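Dehydroquinate synthase (PDB 1UJN) probably converts 3-deoxy-D-arabino-heptulosonate 7-phosphate into 3-dehydroquinate and phosphate, the second step of the chorismate pathway. Local coordinates at residues Leu162-Pro165 / Thr166-Glu169; Gly182-Ala185 / Leu186-Val189; Gly267-Leu270 / Leu271-Val274; Arg275-Leu278 / Leu279-Ser282. All blocks are in the same frame, centred on the assembly; numbering follows the deposited sequence.

Contact 1: Leu162-Pro165 / Thr166-Glu169; sequences LPLP and TFKE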
loop_
_atom_site.group_PDB
_atom_site.type_symbol
_atom_site.label_atom_id
_atom_site.label_comp_id
_atom_site.label_asym_id
_atom_site.label_seq_id
_atom_site.Cartn_x
_atom_site.Cartn_y
_atom_site.Cartn_z
ATOM N N LEU A 162 -6.254 11.317 29.484
ATOM C CA LEU A 162 -5.318 10.220 29.288
ATOM C C LEU A 162 -4.771 9.667 30.603
ATOM O O LEU A 162 -4.344 10.426 31.470
ATOM C CB LEU A 162 -4.160 10.711 28.409
ATOM C CG LEU A 162 -3.179 9.691 27.831
ATOM C CD1 LEU A 162 -3.921 8.724 26.909
ATOM C CD2 LEU A 162 -2.085 10.423 27.070
ATOM N N PRO A 163 -4.792 8.331 30.775
ATOM C CA PRO A 163 -4.274 7.729 32.007
ATOM C C PRO A 163 -2.831 8.197 32.191
ATOM O O PRO A 163 -2.078 8.268 31.225
ATOM C CB PRO A 163 -4.368 6.236 31.721
ATOM C CG PRO A 163 -5.604 6.154 30.871
ATOM C CD PRO A 163 -5.412 7.309 29.913
ATOM N N LEU A 164 -2.446 8.523 33.421
ATOM C CA LEU A 164 -1.094 9.007 33.671
ATOM C C LEU A 164 0.021 8.091 33.147
ATOM O O LEU A 164 0.987 8.571 32.551
ATOM C CB LEU A 164 -0.894 9.264 35.168
ATOM C CG LEU A 164 0.448 9.870 35.587
ATOM C CD1 LEU A 164 0.638 11.237 34.942
ATOM C CD2 LEU A 164 0.487 9.987 37.107
ATOM N N PRO A 165 -0.094 6.769 33.360
ATOM C CA PRO A 165 0.956 5.865 32.873
ATOM C C PRO A 165 1.146 5.952 31.360
ATOM O O PRO A 165 2.275 5.925 30.864
ATOM C CB PRO A 165 0.462 4.491 33.318
ATOM C CG PRO A 165 -0.296 4.809 34.586
ATOM C CD PRO A 165 -1.078 6.033 34.177
ATOM N N THR A 166 0.033 6.056 30.639
ATOM C CA THR A 166 0.048 6.158 29.184
ATOM C C THR A 166 0.624 7.515 28.796
ATOM O O THR A 166 1.374 7.630 27.825
ATOM C CB THR A 166 -1.374 6.029 28.610
ATOM O OG1 THR A 166 -1.947 4.787 29.039
ATOM C CG2 THR A 166 -1.344 6.060 27.085
ATOM N N PHE A 167 0.264 8.544 29.558
ATOM C CA PHE A 167 0.770 9.888 29.308
ATOM C C PHE A 167 2.292 9.872 29.400
ATOM O O PHE A 167 2.987 10.433 28.558
ATOM C CB PHE A 167 0.191 10.866 30.344
ATOM C CG PHE A 167 0.788 12.244 30.281
ATOM C CD1 PHE A 167 1.802 12.619 31.155
ATOM C CD2 PHE A 167 0.339 13.167 29.341
ATOM C CE1 PHE A 167 2.360 13.892 31.095
ATOM C CE2 PHE A 167 0.891 14.446 29.272
ATOM C CZ PHE A 167 1.902 14.809 30.149
ATOM N N LYS A 168 2.804 9.205 30.426
ATOM C CA LYS A 168 4.245 9.123 30.640
ATOM C C LYS A 168 4.969 8.276 29.603
ATOM O O LYS A 168 6.123 8.549 29.274
ATOM C CB LYS A 168 4.536 8.590 32.044
ATOM C CG LYS A 168 4.057 9.522 33.144
ATOM C CD LYS A 168 4.589 9.089 34.513
ATOM C CE LYS A 168 4.274 10.132 35.578
ATOM N NZ LYS A 168 4.779 9.720 36.916
ATOM N N GLU A 169 4.305 7.246 29.088
ATOM C CA GLU A 169 4.929 6.399 28.069
ATOM C C GLU A 169 5.439 7.248 26.917
ATOM O O GLU A 169 6.537 7.027 26.408
ATOM C CB GLU A 169 3.934 5.398 27.502
ATOM C CG GLU A 169 3.740 4.167 28.319
ATOM C CD GLU A 169 2.953 3.131 27.549
ATOM O OE1 GLU A 169 1.822 2.815 27.972
ATOM O OE2 GLU A 169 3.464 2.648 26.512
#
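Pro163 O, Leu164 O and Pro165 O receive Phe167 N at 2.9 Å, Lys168 N at 2.9 Å and Glu169 N at 3.0 Å, three consecutive i+4 to i bonds that open helix 164-181, with Pro163 as N-cap. Pro165, which has no N-H, costs nothing here because it sits in the first turn. Leu162, just ahead of the N-cap, reaches forward to the first turn: with CG anti to the backbone N (chi1 -168°) its two methyls part, CD1 meeting Thr166 CG2 at 3.7 Å and CD2 lying 4.0 Å from Phe167 CB. CD2 also comes up to the rim of the Phe167 ring, roughly level with it. Were Leu162 cut back to alanine, Thr166 CG2 and Phe167 CB would probably lose part of their apolar cover and a gap open beside the ring. On another flank, Leu164 CG rests 3.8 Å from Lys168 CE, the extended lysine crossing it at a slant before its NZ goes on to bond Trp280 O. Glu169 turns its OE2 to the backbone N of Gly248, next to the predicted zinc ligand His247. The contact of Leu162 with Phe167 is a hydrophobic staple, a classical way of securing a helix N-terminus.

Contact 2: Gly182-Ala185 / Leu186-Val189; sequences GDEA and LLKV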
loop_
_atom_site.group_PDB
_atom_site.type_symbol
_atom_site.label_atom_id
_atom_site.label_comp_id
_atom_site.label_asym_id
_atom_site.label_seq_id
_atom_site.Cartn_x
_atom_site.Cartn_y
_atom_site.Cartn_z
ATOM N N GLY A 182 20.859 15.210 21.548
ATOM C CA GLY A 182 21.756 15.883 22.469
ATOM C C GLY A 182 21.033 17.088 23.045
ATOM O O GLY A 182 21.653 18.058 23.481
ATOM N N ASP A 183 19.705 17.019 23.038
ATOM C CA ASP A 183 18.860 18.092 23.546
ATOM C C ASP A 183 18.539 17.856 25.021
ATOM O O ASP A 183 17.640 17.081 25.353
ATOM C CB ASP A 183 17.557 18.154 22.741
ATOM C CG ASP A 183 16.783 19.437 22.976
ATOM O OD1 ASP A 183 16.737 19.909 24.130
ATOM O OD2 ASP A 183 16.213 19.976 22.004
ATOM N N GLU A 184 19.272 18.535 25.899
ATOM C CA GLU A 184 19.088 18.409 27.343
ATOM C C GLU A 184 17.657 18.728 27.794
ATOM O O GLU A 184 17.174 18.180 28.787
ATOM C CB GLU A 184 20.065 19.341 28.066
ATOM C CG GLU A 184 20.076 19.222 29.583
ATOM C CD GLU A 184 20.870 18.023 30.079
ATOM O OE1 GLU A 184 22.036 17.862 29.653
ATOM O OE2 GLU A 184 20.334 17.250 30.904
ATOM N N ALA A 185 16.987 19.618 27.068
ATOM C CA ALA A 185 15.625 20.013 27.414
ATOM C C ALA A 185 14.642 18.844 27.363
ATOM O O ALA A 185 13.699 18.776 28.157
ATOM C CB ALA A 185 15.155 21.130 26.486
ATOM N N LEU A 186 14.864 17.924 26.432
ATOM C CA LEU A 186 13.981 16.772 26.289
ATOM C C LEU A 186 14.205 15.702 27.354
ATOM O O LEU A 186 13.440 14.738 27.450
ATOM C CB LEU A 186 14.138 16.172 24.887
ATOM C CG LEU A 186 13.544 17.048 23.784
ATOM C CD1 LEU A 186 13.847 16.467 22.416
ATOM C CD2 LEU A 186 12.025 17.145 24.001
ATOM N N LEU A 187 15.246 15.871 28.165
ATOM C CA LEU A 187 15.527 14.908 29.226
ATOM C C LEU A 187 14.840 15.346 30.520
ATOM O O LEU A 187 14.814 14.609 31.502
ATOM C CB LEU A 187 17.040 14.793 29.457
ATOM C CG LEU A 187 17.914 14.429 28.253
ATOM C CD1 LEU A 187 19.357 14.247 28.711
ATOM C CD2 LEU A 187 17.404 13.150 27.595
ATOM N N LYS A 188 14.276 16.548 30.500
ATOM C CA LYS A 188 13.592 17.125 31.656
ATOM C C LYS A 188 12.092 16.827 31.584
ATOM O O LYS A 188 11.340 17.552 30.927
ATOM C CB LYS A 188 13.842 18.638 31.668
ATOM C CG LYS A 188 13.212 19.409 32.819
ATOM C CD LYS A 188 13.472 20.903 32.639
ATOM C CE LYS A 188 12.884 21.737 33.773
ATOM N NZ LYS A 188 13.584 21.509 35.070
ATOM N N VAL A 189 11.661 15.773 32.280
ATOM C CA VAL A 189 10.260 15.351 32.259
ATOM C C VAL A 189 9.583 15.172 33.624
ATOM O O VAL A 189 8.354 15.178 33.713
ATOM C CB VAL A 189 10.113 14.009 31.507
ATOM C CG1 VAL A 189 10.689 14.123 30.098
ATOM C CG2 VAL A 189 10.821 12.907 32.280
#
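A run of overlapping beta turns carries Asp183-Ala185 onto Leu186-Lys188, just after helix 164-181 has been left at Gly182, whose phi is positive. A beta carbon at Gly182 would be pressed against the carbonyl oxygen of the preceding residue, which is reason enough for glycine there. Three i+3 to i bonds follow one another: Leu186 N to Asp183 O at 3.1 Å, Leu187 N to Glu184 O at 3.1 Å and Lys188 N to Ala185 O at 3.3 Å. In each the donor stands above the carbonyl plane, by 65° for Lys188 N, so the N-H does not use a lone pair in that plane. An Asx turn reinforces the beginning, Ala185 N giving a weak bond to Asp183 OD1 at 3.0 Å, while Asp183 OD2 forms a salt bridge with Arg205 of helix 199-216. The carboxylate thus has a weak bond within the turn and a salt bridge outside it.

Side-chain contacts across the turns are sparse. Asp183 CB lies 4.1 Å from Leu186 CD1, the two chains crossing at a slant. Glu184 is bent at chi2 (79°), which swings its carboxylate round until OE2 comes 3.8 Å from Leu187 CD1, the two chains meeting at about a right angle. Leu186 is the buried member, lodged against Phe202 and Val209 of helix 199-216 and His177 of helix 164-181. Leu187 turns instead to Phe175 and Leu179 of helix 164-181, and Lys188 CB touches Ala185 O at 3.5 Å, while its outer chain departs from the turn.

Contact 3: Gly267-Leu270 / Leu271-Val274; sequences GEDL and LPPV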
loop_
_atom_site.group_PDB
_atom_site.type_symbol
_atom_site.label_atom_id
_atom_site.label_comp_id
_atom_site.label_asym_id
_atom_site.label_seq_id
_atom_site.Cartn_x
_atom_site.Cartn_y
_atom_site.Cartn_z
ATOM N N GLY A 267 31.977 5.600 27.258
ATOM C CA GLY A 267 31.179 6.786 27.011
ATOM C C GLY A 267 30.952 7.569 28.289
ATOM O O GLY A 267 31.328 7.117 29.374
ATOM N N GLU A 268 30.348 8.749 28.172
ATOM C CA GLU A 268 30.067 9.568 29.345
ATOM C C GLU A 268 29.008 8.853 30.172
ATOM O O GLU A 268 28.266 8.021 29.655
ATOM C CB GLU A 268 29.548 10.947 28.937
ATOM C CG GLU A 268 30.385 11.655 27.885
ATOM C CD GLU A 268 30.007 13.117 27.731
ATOM O OE1 GLU A 268 28.800 13.437 27.815
ATOM O OE2 GLU A 268 30.917 13.947 27.519
ATOM N N ASP A 269 28.938 9.179 31.457
ATOM C CA ASP A 269 27.968 8.554 32.346
ATOM C C ASP A 269 26.562 9.082 32.073
ATOM O O ASP A 269 26.266 10.248 32.327
ATOM C CB ASP A 269 28.368 8.813 33.803
ATOM C CG ASP A 269 27.427 8.165 34.796
ATOM O OD1 ASP A 269 26.859 7.098 34.481
ATOM O OD2 ASP A 269 27.269 8.718 35.903
ATOM N N LEU A 270 25.701 8.218 31.547
ATOM C CA LEU A 270 24.328 8.601 31.236
ATOM C C LEU A 270 23.320 7.884 32.126
ATOM O O LEU A 270 22.116 7.939 31.878
ATOM C CB LEU A 270 24.007 8.295 29.767
ATOM C CG LEU A 270 24.829 9.027 28.705
ATOM C CD1 LEU A 270 24.401 8.570 27.317
ATOM C CD2 LEU A 270 24.641 10.528 28.860
ATOM N N LEU A 271 23.813 7.209 33.160
ATOM C CA LEU A 271 22.939 6.482 34.070
ATOM C C LEU A 271 22.054 7.382 34.931
ATOM O O LEU A 271 20.889 7.061 35.166
ATOM C CB LEU A 271 23.763 5.549 34.964
ATOM C CG LEU A 271 24.246 4.229 34.347
ATOM C CD1 LEU A 271 23.048 3.339 34.057
ATOM C CD2 LEU A 271 25.037 4.493 33.078
ATOM N N PRO A 272 22.590 8.517 35.419
ATOM C CA PRO A 272 21.766 9.404 36.249
ATOM C C PRO A 272 20.466 9.847 35.579
ATOM O O PRO A 272 19.383 9.690 36.145
ATOM C CB PRO A 272 22.707 10.575 36.539
ATOM C CG PRO A 272 24.042 9.902 36.608
ATOM C CD PRO A 272 23.993 8.970 35.406
ATOM N N PRO A 273 20.553 10.402 34.357
ATOM C CA PRO A 273 19.341 10.846 33.662
ATOM C C PRO A 273 18.331 9.712 33.486
ATOM O O PRO A 273 17.127 9.905 33.669
ATOM C CB PRO A 273 19.876 11.348 32.321
ATOM C CG PRO A 273 21.277 11.769 32.643
ATOM C CD PRO A 273 21.749 10.660 33.536
ATOM N N VAL A 274 18.828 8.529 33.137
ATOM C CA VAL A 274 17.958 7.377 32.926
ATOM C C VAL A 274 17.389 6.841 34.239
ATOM O O VAL A 274 16.246 6.393 34.277
ATOM C CB VAL A 274 18.701 6.246 32.176
ATOM C CG1 VAL A 274 17.784 5.042 31.994
ATOM C CG2 VAL A 274 19.168 6.754 30.815
#
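The carboxylate of Asp269 is the flat group of this helix start, and both Leu271 N and Pro272 CD stand above its plane, on the same side. They divide its oxygens between them: OD1 takes a weak hydrogen bond from Leu271 N at 3.3 Å, and OD2 lies 3.3 Å from Pro272 CD, with Pro272 CG close behind. Leu271 CD2 also approaches OD1, at 3.5 Å, its chain crossing the aspartate at about a right angle. The group is delivered there by chi1 of -179°, with CG opposite the backbone N and beside the carbonyl carbon. Because Asp269 receives the N-H two residues on, the bond closes an Asx turn, one place ahead of the N-cap Leu270. The sequence gives this bond interest: Pro272 and Pro273 have no N-H, so among the first three residues of helix 271-281 Leu271 alone brings a backbone donor, and the negative carboxylate beside it would probably also suit the positive pole of the helix. Leu270 O touches carbons, Pro273 CD at 3.2 Å and Val274 CG2 at 3.4 Å. Inward, Leu271 packs on Leu256, Ala259 and Leu260 of helix 247-264, and Val274 joins it on Leu256. Leu270 touches Pro317, and the backbone of Glu268 bonds to Leu315, so the loop before the helix is tied to the turn between strands 311-314 and 319-323.

Contact 4: Arg275-Leu278 / Leu279-Ser282; sequences RRLL and LWLS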
loop_
_atom_site.group_PDB
_atom_site.type_symbol
_atom_site.label_atom_id
_atom_site.label_comp_id
_atom_site.label_asym_id
_atom_site.label_seq_id
_atom_site.Cartn_x
_atom_site.Cartn_y
_atom_site.Cartn_z
ATOM N N ARG A 275 18.173 6.881 35.314
ATOM C CA ARG A 275 17.666 6.405 36.597
ATOM C C ARG A 275 16.498 7.301 36.999
ATOM O O ARG A 275 15.450 6.814 37.430
ATOM C CB ARG A 275 18.749 6.448 37.679
ATOM C CG ARG A 275 19.925 5.514 37.446
ATOM C CD ARG A 275 20.665 5.240 38.755
ATOM N NE ARG A 275 21.932 4.547 38.549
ATOM C CZ ARG A 275 23.087 5.157 38.296
ATOM N NH1 ARG A 275 23.142 6.480 38.219
ATOM N NH2 ARG A 275 24.187 4.441 38.114
ATOM N N ARG A 276 16.686 8.611 36.849
ATOM C CA ARG A 276 15.642 9.580 37.171
ATOM C C ARG A 276 14.378 9.244 36.393
ATOM O O ARG A 276 13.282 9.205 36.953
ATOM C CB ARG A 276 16.080 11.004 36.806
ATOM C CG ARG A 276 16.725 11.785 37.935
ATOM C CD ARG A 276 16.724 13.285 37.641
ATOM N NE ARG A 276 17.599 13.657 36.530
ATOM C CZ ARG A 276 18.927 13.565 36.555
ATOM N NH1 ARG A 276 19.548 13.107 37.636
ATOM N NH2 ARG A 276 19.636 13.935 35.498
ATOM N N LEU A 277 14.545 9.015 35.094
ATOM C CA LEU A 277 13.438 8.679 34.208
ATOM C C LEU A 277 12.647 7.485 34.729
ATOM O O LEU A 277 11.414 7.516 34.773
ATOM C CB LEU A 277 13.964 8.355 32.805
ATOM C CG LEU A 277 12.927 7.812 31.813
ATOM C CD1 LEU A 277 11.945 8.917 31.454
ATOM C CD2 LEU A 277 13.613 7.295 30.560
ATOM N N LEU A 278 13.365 6.433 35.114
ATOM C CA LEU A 278 12.746 5.208 35.619
ATOM C C LEU A 278 12.006 5.365 36.942
ATOM O O LEU A 278 10.988 4.710 37.163
ATOM C CB LEU A 278 13.802 4.107 35.746
ATOM C CG LEU A 278 14.341 3.584 34.408
ATOM C CD1 LEU A 278 15.558 2.697 34.643
ATOM C CD2 LEU A 278 13.247 2.815 33.684
ATOM N N LEU A 279 12.517 6.215 37.829
ATOM C CA LEU A 279 11.860 6.434 39.116
ATOM C C LEU A 279 10.571 7.216 38.904
ATOM O O LEU A 279 9.542 6.921 39.508
ATOM C CB LEU A 279 12.782 7.201 40.066
ATOM C CG LEU A 279 14.005 6.434 40.568
ATOM C CD1 LEU A 279 14.763 7.291 41.572
ATOM C CD2 LEU A 279 13.562 5.130 41.213
ATOM N N TRP A 280 10.639 8.216 38.036
ATOM C CA TRP A 280 9.487 9.043 37.710
ATOM C C TRP A 280 8.453 8.212 36.950
ATOM O O TRP A 280 7.247 8.347 37.160
ATOM C CB TRP A 280 9.945 10.217 36.845
ATOM C CG TRP A 280 8.844 11.010 36.235
ATOM C CD1 TRP A 280 8.080 11.963 36.845
ATOM C CD2 TRP A 280 8.392 10.937 34.879
ATOM N NE1 TRP A 280 7.182 12.492 35.950
ATOM C CE2 TRP A 280 7.350 11.880 34.735
ATOM C CE3 TRP A 280 8.765 10.165 33.769
ATOM C CZ2 TRP A 280 6.677 12.075 33.525
ATOM C CZ3 TRP A 280 8.098 10.357 32.566
ATOM C CH2 TRP A 280 7.064 11.308 32.454
ATOM N N LEU A 281 8.940 7.332 36.080
ATOM C CA LEU A 281 8.072 6.494 35.261
ATOM C C LEU A 281 7.337 5.396 36.027
ATOM O O LEU A 281 6.164 5.127 35.757
ATOM C CB LEU A 281 8.888 5.865 34.128
ATOM C CG LEU A 281 8.127 5.145 33.017
ATOM C CD1 LEU A 281 7.240 6.136 32.281
ATOM C CD2 LEU A 281 9.119 4.505 32.053
ATOM N N SER A 282 8.027 4.770 36.977
ATOM C CA SER A 282 7.458 3.681 37.766
ATOM C C SER A 282 6.962 2.567 36.849
ATOM O O SER A 282 5.781 2.207 36.870
ATOM C CB SER A 282 6.303 4.182 38.638
ATOM O OG SER A 282 6.782 4.988 39.700
#
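Leu277 and Trp280 both carry CG anti to the backbone N (chi1 173° and 170°), which sends the two side chains along the same flank of helix 271-281 until Leu277 CD1 lies 4.1 Å from Trp280 CE3. The leucine crosses the indole at a slant, and the carbonyl Leu277 O sits in the ring plane at its edge, 3.9 Å from CE3. The backbone is the last part of the helix: Leu279 N bonds Arg275 O at 3.0 Å, Trp280 N bonds Arg276 O at 3.0 Å, and Leu281 N bonds Leu277 O at 2.8 Å. Arg276 O also draws a weak second bond from Leu279 N. Ser282 N still reaches Leu278 O at 3.0 Å, although Ser282 itself has turned to positive phi and ends the helical path. Leu277, Leu278 and Leu281 are buried: Leu278 packs on helix 247-264, Leu277 on Phe175 of helix 164-181, and Leu281 between those two helices, whereas Arg275 forms a salt bridge with Glu340. Trp280 thus holds the Lys168 ammonium in two ways, through its ring (cation-pi) and through its own carbonyl O (a hydrogen bond), at a helix C-terminus that would probably also suit the positive charge.

Trp280 is where contacts 1, 2 and 4 come together. Contact 4 meets contact 1 where Lys168 NZ lies 2.8 Å from Trp280 O and Lys168 CB 3.7 Å from Leu281 CD1, and it meets contact 2 where Val189 O lies 3.5 Å from Trp280 CZ2. Contact 3 continues into contact 4 along helix 271-281, about 13 Å apart between centres, and is remote from the sites. Contact 1 lies nearest the predicted active site: the Leu162 side chain is about 4 Å from that of Thr119, a predicted NAD-binding residue, and that of Glu169 about 5 Å from His247, one of three presumed metal ligands. The Leu186 and Leu277 side chains stay about 9 Å from another, Glu173.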